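Local coordinates for Esterase/lipase (Lactobacillus rhamnosus, PDB 4N5H), which probably hydrolyses carboxylic esters as an alpha/beta-hydrolase-fold esterase, and may also act as an acyltransferase, at residues 27-32 and 282-287; 86-91 and 292-297. The protein carries 1 engineered substitution. All coordinates share one frame; numbering follows the deposited sequence.

Contact 1 of 2, residues 27-32 and 282-287; sequences ADERVP and VQHWEW
Glu286 OE2 is gripped by three donors: His284 ND1 at 2.9 Å on the syn side, Thr39 N of the second subunit, and water 2, which accepts from Arg30 N and donates weakly to Glu286 OE2. Nearby, Trp285 NE1 donates to Arg30 O at 2.8 Å, a nearly straight bond (167°) in the ring plane but above that of the carbonyl. The indole is sandwiched: Pro32 CG makes a CH-pi contact 3.7 Å from the centroid of the Trp285 five-membered ring, while Glu286 CB packs on the opposite face. Trp285 CH2 sits 3.9 Å from Arg30 CZ, over one guanidinium face; Arg30 also salt-bridges Glu33. CG of Trp285 stands between its backbone N and carbonyl carbon (chi1 74°), swinging the indole against 30-32. With an alanine in place of this indole, Arg30 O is likely to lose its donor, and a gap would probably open beside the Pro32 ring. In one of its two conformers, Glu29 shares water 1 through OE2 with Val282 O and Trp285 N, and bonds Asn87 through OE1. The contact joins the end of helix 2-28 to the turn between helices 280-283 and 288-311, with helix 86-94 against Trp285 and strand 35-42 of the second subunit, carrying Thr39 and Glu40, alongside Glu286 and His284.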
loop_
_atom_site.group_PDB
_atom_site.type_symbol
_atom_site.label_atom_id
_atom_site.label_comp_id
_atom_site.label_asym_id
_atom_site.label_seq_id
_atom_site.Cartn_x
_atom_site.Cartn_y
_atom_site.Cartn_z
ATOM N N ALA A 27 -5.082 -5.982 6.859
ATOM C CA ALA A 27 -4.846 -4.599 6.406
ATOM C C ALA A 27 -4.477 -3.746 7.561
ATOM O O ALA A 27 -3.691 -2.802 7.334
ATOM C CB ALA A 27 -6.083 -3.992 5.734
ATOM N N ASP A 28 -4.902 -4.086 8.766
ATOM C CA ASP A 28 -4.567 -3.229 9.848
ATOM C C ASP A 28 -3.440 -3.685 10.815
ATOM O O ASP A 28 -2.793 -2.895 11.462
ATOM C CB ASP A 28 -5.757 -3.089 10.672
ATOM C CG ASP A 28 -6.833 -2.214 10.009
ATOM O OD1 ASP A 28 -6.532 -1.344 9.188
ATOM O OD2 ASP A 28 -7.965 -2.479 10.305
ATOM N N GLU A 29 -3.294 -4.979 10.937
ATOM C CA GLU A 29 -2.470 -5.540 11.974
ATOM C C GLU A 29 -1.033 -5.150 11.802
ATOM O O GLU A 29 -0.461 -5.185 10.662
ATOM C CB GLU A 29 -2.632 -7.071 11.935
ATOM C CG GLU A 29 -2.027 -7.755 13.139
ATOM C CD GLU A 29 -1.910 -9.269 13.062
ATOM O OE1 GLU A 29 -2.063 -9.921 11.998
ATOM O OE2 GLU A 29 -1.619 -9.839 14.135
ATOM N N ARG A 30 -0.370 -4.874 12.934
ATOM C CA ARG A 30 1.069 -4.760 12.952
ATOM C C ARG A 30 1.740 -5.986 12.371
ATOM O O ARG A 30 1.331 -7.124 12.657
ATOM C CB ARG A 30 1.552 -4.615 14.392
ATOM C CG ARG A 30 3.025 -4.227 14.541
ATOM C CD ARG A 30 3.340 -4.113 16.010
ATOM N NE ARG A 30 4.775 -4.124 16.217
ATOM C CZ ARG A 30 5.332 -4.392 17.355
ATOM N NH1 ARG A 30 4.583 -4.561 18.443
ATOM N NH2 ARG A 30 6.690 -4.422 17.434
ATOM N N VAL A 31 2.781 -5.777 11.592
ATOM C CA VAL A 31 3.570 -6.915 11.038
ATOM C C VAL A 31 4.834 -7.113 11.822
ATOM O O VAL A 31 5.519 -6.139 12.105
ATOM C CB VAL A 31 3.913 -6.599 9.596
ATOM C CG1 VAL A 31 4.749 -7.656 9.006
ATOM C CG2 VAL A 31 2.653 -6.372 8.765
ATOM N N PRO A 32 5.220 -8.384 12.103
ATOM C CA PRO A 32 6.445 -8.562 12.857
ATOM C C PRO A 32 7.636 -8.028 12.053
ATOM O O PRO A 32 7.701 -8.289 10.889
ATOM C CB PRO A 32 6.499 -10.103 13.111
ATOM C CG PRO A 32 5.132 -10.532 12.933
ATOM C CD PRO A 32 4.465 -9.641 11.940
ATOM N N VAL A 282 -2.688 -17.160 16.722
ATOM C CA VAL A 282 -2.337 -17.181 15.311
ATOM C C VAL A 282 -2.844 -15.904 14.569
ATOM O O VAL A 282 -2.118 -15.279 13.743
ATOM C CB VAL A 282 -2.949 -18.394 14.608
ATOM C CG1 VAL A 282 -2.623 -18.431 13.104
ATOM C CG2 VAL A 282 -2.367 -19.678 15.229
ATOM N N GLN A 283 -4.072 -15.500 14.866
ATOM C CA GLN A 283 -4.656 -14.322 14.223
ATOM C C GLN A 283 -4.105 -12.996 14.696
ATOM O O GLN A 283 -4.024 -12.085 13.877
ATOM C CB GLN A 283 -6.167 -14.309 14.388
ATOM C CG GLN A 283 -6.810 -15.452 13.680
ATOM C CD GLN A 283 -8.360 -15.412 13.833
ATOM O OE1 GLN A 283 -8.922 -14.828 14.767
ATOM N NE2 GLN A 283 -9.015 -15.928 12.749
ATOM N N HIS A 284 -3.659 -12.897 15.956
ATOM C CA HIS A 284 -3.084 -11.670 16.528
ATOM C C HIS A 284 -1.844 -11.961 17.320
ATOM O O HIS A 284 -1.843 -12.010 18.603
ATOM C CB HIS A 284 -4.115 -11.002 17.417
ATOM C CG HIS A 284 -5.137 -10.249 16.640
ATOM N ND1 HIS A 284 -4.868 -9.008 16.113
ATOM C CD2 HIS A 284 -6.325 -10.607 16.171
ATOM C CE1 HIS A 284 -5.916 -8.613 15.381
ATOM N NE2 HIS A 284 -6.798 -9.584 15.401
ATOM N N TRP A 285 -0.743 -12.134 16.584
ATOM C CA TRP A 285 0.557 -12.380 17.223
ATOM C C TRP A 285 0.947 -11.349 18.233
ATOM O O TRP A 285 1.676 -11.650 19.170
ATOM C CB TRP A 285 1.639 -12.474 16.136
ATOM C CG TRP A 285 1.990 -11.165 15.544
ATOM C CD1 TRP A 285 1.368 -10.541 14.519
ATOM C CD2 TRP A 285 2.944 -10.222 16.063
ATOM N NE1 TRP A 285 1.905 -9.266 14.364
ATOM C CE2 TRP A 285 2.909 -9.086 15.240
ATOM C CE3 TRP A 285 3.916 -10.291 17.055
ATOM C CZ2 TRP A 285 3.717 -8.009 15.433
ATOM C CZ3 TRP A 285 4.662 -9.226 17.281
ATOM C CH2 TRP A 285 4.599 -8.072 16.483
ATOM N N GLU A 286 0.427 -10.115 18.040
ATOM C CA GLU A 286 0.954 -8.975 18.776
ATOM C C GLU A 286 0.311 -8.848 20.169
ATOM O O GLU A 286 0.766 -8.084 20.996
ATOM C CB GLU A 286 0.735 -7.699 17.904
ATOM C CG GLU A 286 -0.667 -7.069 17.896
ATOM C CD GLU A 286 -1.703 -7.745 17.017
ATOM O OE1 GLU A 286 -1.444 -8.860 16.469
ATOM O OE2 GLU A 286 -2.791 -7.209 16.885
ATOM N N TRP A 287 -0.790 -9.555 20.421
ATOM C CA TRP A 287 -1.392 -9.385 21.711
ATOM C C TRP A 287 -0.461 -10.029 22.780
ATOM O O TRP A 287 0.079 -11.120 22.578
ATOM C CB TRP A 287 -2.684 -10.084 21.805
ATOM C CG TRP A 287 -3.763 -9.611 20.899
ATOM C CD1 TRP A 287 -3.776 -8.532 20.122
ATOM C CD2 TRP A 287 -5.068 -10.202 20.830
ATOM N NE1 TRP A 287 -5.007 -8.409 19.523
ATOM C CE2 TRP A 287 -5.817 -9.432 19.925
ATOM C CE3 TRP A 287 -5.661 -11.332 21.453
ATOM C CZ2 TRP A 287 -7.126 -9.778 19.533
ATOM C CZ3 TRP A 287 -6.997 -11.660 21.109
ATOM C CH2 TRP A 287 -7.716 -10.873 20.177
HETATM O O HOH W 1 -0.931 -12.758 13.760
HETATM O O HOH W 2 -1.814 -4.804 15.432
#

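Contact 2 of 2, residues 86-91 and 292-297; sequences RNYCRY and ETNLEM. With IPA (isopropyl alcohol), chain C; IPA (isopropyl alcohol), chain D.
The helical segments 86-91 and 292-297, parts of helices 86-94 and 288-311, run at 53° between their N-to-C directions, their axes coming no nearer than 12.0 Å, so that long side chains have to bridge the space between them. The closest CA pair is Tyr91 and Asn294, 8.8 Å apart. Tyr88 and Tyr91, one turn apart, both reach across with CG anti to the backbone N (chi1 173° and 177°), and Asn294 meets both rings. Its amide comes to the edge of the Tyr88 ring, with OD1 of Asn294 close to the ring plane and 3.5 Å from Tyr88 CE2; amide and ring planes are steeply inclined to each other. Nearer its backbone, CB of Asn294 touches Tyr91 CE2 at 4.1 Å. The two hydroxyl ends meet apolar groups: Tyr91 OH abuts CD2 of Leu295 at 3.4 Å, the two side chains nearly at right angles, and Tyr88 OH meets CE of Met297 at 3.6 Å as the methionine approaches from the opposite direction. Two isopropanol molecules, on Arg86 and Glu292, sit away from this interface and probably come from the crystallisation liquor. No direct hydrogen bond links the helices; instead water 3 lies 2.8 Å from Tyr88 OH and donates to Asn294 OD1. That oxygen also accepts from Asn281 ND2. Two donors on one buried oxygen would help fix which way the amide is turned, so the interface combines apolar packing with a small polar network in which Tyr88 OH and Asn294 OD1 share a water in place of a direct bond.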
loop_
_atom_site.group_PDB
_atom_site.type_symbol
_atom_site.label_atom_id
_atom_site.label_comp_id
_atom_site.label_asym_id
_atom_site.label_seq_id
_atom_site.Cartn_x
_atom_site.Cartn_y
_atom_site.Cartn_z
ATOM N N ARG A 86 0.715 -15.810 7.481
ATOM C CA ARG A 86 2.000 -15.184 7.335
ATOM C C ARG A 86 2.492 -14.395 8.554
ATOM O O ARG A 86 3.685 -14.480 8.879
ATOM C CB ARG A 86 2.085 -14.363 6.083
ATOM C CG ARG A 86 1.227 -13.132 6.096
ATOM C CD ARG A 86 1.110 -12.615 4.634
ATOM N NE ARG A 86 0.181 -11.504 4.478
ATOM C CZ ARG A 86 -1.111 -11.615 4.256
ATOM N NH1 ARG A 86 -1.688 -12.783 4.185
ATOM N NH2 ARG A 86 -1.843 -10.510 4.106
ATOM N N ASN A 87 1.610 -13.661 9.252
ATOM C CA ASN A 87 2.094 -12.844 10.390
ATOM C C ASN A 87 2.516 -13.748 11.546
ATOM O O ASN A 87 3.538 -13.492 12.139
ATOM C CB ASN A 87 1.048 -11.850 10.846
ATOM C CG ASN A 87 1.054 -10.610 9.935
ATOM O OD1 ASN A 87 1.906 -10.451 8.994
ATOM N ND2 ASN A 87 0.121 -9.733 10.198
ATOM N N TYR A 88 1.775 -14.802 11.778
ATOM C CA TYR A 88 2.148 -15.767 12.827
ATOM C C TYR A 88 3.470 -16.415 12.494
ATOM O O TYR A 88 4.367 -16.509 13.348
ATOM C CB TYR A 88 1.073 -16.825 12.927
ATOM C CG TYR A 88 1.307 -18.021 13.820
ATOM C CD1 TYR A 88 1.502 -19.273 13.272
ATOM C CD2 TYR A 88 1.327 -17.908 15.205
ATOM C CE1 TYR A 88 1.676 -20.392 14.048
ATOM C CE2 TYR A 88 1.475 -19.024 15.995
ATOM C CZ TYR A 88 1.590 -20.277 15.431
ATOM O OH TYR A 88 1.712 -21.422 16.173
ATOM N N CYS A 89 3.633 -16.841 11.242
ATOM C CA CYS A 89 4.921 -17.419 10.810
ATOM C C CYS A 89 6.063 -16.437 10.939
ATOM O O CYS A 89 7.157 -16.810 11.370
ATOM C CB CYS A 89 4.826 -17.980 9.407
ATOM S SG CYS A 89 3.821 -19.501 9.271
ATOM N N ARG A 90 5.864 -15.172 10.522
ATOM C CA ARG A 90 6.932 -14.179 10.696
ATOM C C ARG A 90 7.283 -14.019 12.162
ATOM O O ARG A 90 8.475 -13.888 12.541
ATOM C CB ARG A 90 6.463 -12.814 10.176
ATOM C CG ARG A 90 6.290 -12.711 8.669
ATOM C CD ARG A 90 5.490 -11.459 8.266
ATOM N NE ARG A 90 5.530 -11.341 6.809
ATOM C CZ ARG A 90 4.512 -10.845 6.045
ATOM N NH1 ARG A 90 3.404 -10.345 6.548
ATOM N NH2 ARG A 90 4.648 -10.795 4.742
ATOM N N TYR A 91 6.262 -13.986 13.020
ATOM C CA TYR A 91 6.551 -13.868 14.452
ATOM C C TYR A 91 7.474 -15.005 14.923
ATOM O O TYR A 91 8.503 -14.791 15.584
ATOM C CB TYR A 91 5.314 -13.778 15.386
ATOM C CG TYR A 91 5.773 -13.729 16.802
ATOM C CD1 TYR A 91 6.353 -12.537 17.324
ATOM C CD2 TYR A 91 5.699 -14.857 17.622
ATOM C CE1 TYR A 91 6.850 -12.529 18.602
ATOM C CE2 TYR A 91 6.225 -14.804 18.913
ATOM C CZ TYR A 91 6.807 -13.660 19.363
ATOM O OH TYR A 91 7.288 -13.579 20.666
ATOM N N GLU A 292 2.701 -14.629 24.954
ATOM C CA GLU A 292 2.969 -15.558 26.022
ATOM C C GLU A 292 2.771 -16.992 25.543
ATOM O O GLU A 292 3.619 -17.846 25.821
ATOM C CB GLU A 292 2.042 -15.254 27.211
ATOM C CG GLU A 292 2.231 -16.253 28.343
ATOM C CD GLU A 292 1.284 -16.001 29.509
ATOM O OE1 GLU A 292 1.071 -14.813 29.862
ATOM O OE2 GLU A 292 0.797 -16.970 30.082
ATOM N N THR A 293 1.683 -17.228 24.813
ATOM C CA THR A 293 1.348 -18.573 24.292
ATOM C C THR A 293 2.432 -19.084 23.313
ATOM O O THR A 293 2.891 -20.197 23.415
ATOM C CB THR A 293 -0.028 -18.516 23.648
ATOM O OG1 THR A 293 -0.991 -18.176 24.650
ATOM C CG2 THR A 293 -0.375 -19.818 23.037
ATOM N N ASN A 294 2.782 -18.232 22.356
ATOM C CA ASN A 294 3.682 -18.593 21.328
ATOM C C ASN A 294 5.100 -18.819 21.838
ATOM O O ASN A 294 5.805 -19.752 21.406
ATOM C CB ASN A 294 3.569 -17.615 20.161
ATOM C CG ASN A 294 2.179 -17.680 19.483
ATOM O OD1 ASN A 294 1.522 -18.708 19.490
ATOM N ND2 ASN A 294 1.797 -16.565 18.866
ATOM N N LEU A 295 5.539 -17.920 22.735
ATOM C CA LEU A 295 6.864 -18.146 23.404
ATOM C C LEU A 295 6.803 -19.388 24.259
ATOM O O LEU A 295 7.830 -20.141 24.297
ATOM C CB LEU A 295 7.247 -16.987 24.251
ATOM C CG LEU A 295 7.621 -15.704 23.519
ATOM C CD1 LEU A 295 8.002 -14.575 24.455
ATOM C CD2 LEU A 295 8.800 -15.917 22.534
ATOM N N GLU A 296 5.683 -19.678 24.941
ATOM C CA GLU A 296 5.631 -20.879 25.745
ATOM C C GLU A 296 5.780 -22.135 24.890
ATOM O O GLU A 296 6.477 -23.103 25.226
ATOM C CB GLU A 296 4.381 -20.909 26.584
ATOM C CG GLU A 296 4.351 -22.085 27.530
ATOM C CD GLU A 296 3.361 -21.858 28.708
ATOM O OE1 GLU A 296 3.143 -20.685 29.112
ATOM O OE2 GLU A 296 2.796 -22.893 29.167
ATOM N N MET A 297 5.144 -22.127 23.738
ATOM C CA MET A 297 5.348 -23.167 22.709
ATOM C C MET A 297 6.798 -23.309 22.282
ATOM O O MET A 297 7.336 -24.452 22.245
ATOM C CB MET A 297 4.424 -22.921 21.546
ATOM C CG MET A 297 4.580 -23.932 20.419
ATOM S SD MET A 297 3.620 -23.544 18.937
ATOM C CE MET A 297 4.556 -22.115 18.263
HETATM C C1 IPA C . -5.060 -11.019 3.385
HETATM C C2 IPA C . -5.513 -12.490 3.570
HETATM C C3 IPA C . -6.264 -12.777 2.280
HETATM O O2 IPA C . -4.332 -13.391 3.626
HETATM C C1 IPA D . -1.687 -13.045 30.970
HETATM C C2 IPA D . -1.152 -11.973 30.015
HETATM C C3 IPA D . -0.182 -11.042 30.737
HETATM O O2 IPA D . -0.511 -12.611 28.893
HETATM O O HOH W 3 1.268 -21.345 18.898
#

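The two contacts lie with centres about 10 Å apart, on the same side of the chain's centre, and their segments alternate in sequence: 27-32, 86-91, 282-287, 292-297. Helix 86-94 connects them, since its residues also face contact 1: Trp285 CE3 packs 3.3 Å from Tyr91 CD1, and Asn87 ND2 probably donates to Glu29 OE1. Helices 280-283 and 288-311 follow each other, so the turn of contact 1 leads straight into the helix of contact 2. Helices 86-94 and 288-311 probably correspond to the pair that flanks one face of the sheet in alpha/beta hydrolases; the N-terminal segment is thus tied onto this layer, close to the second subunit.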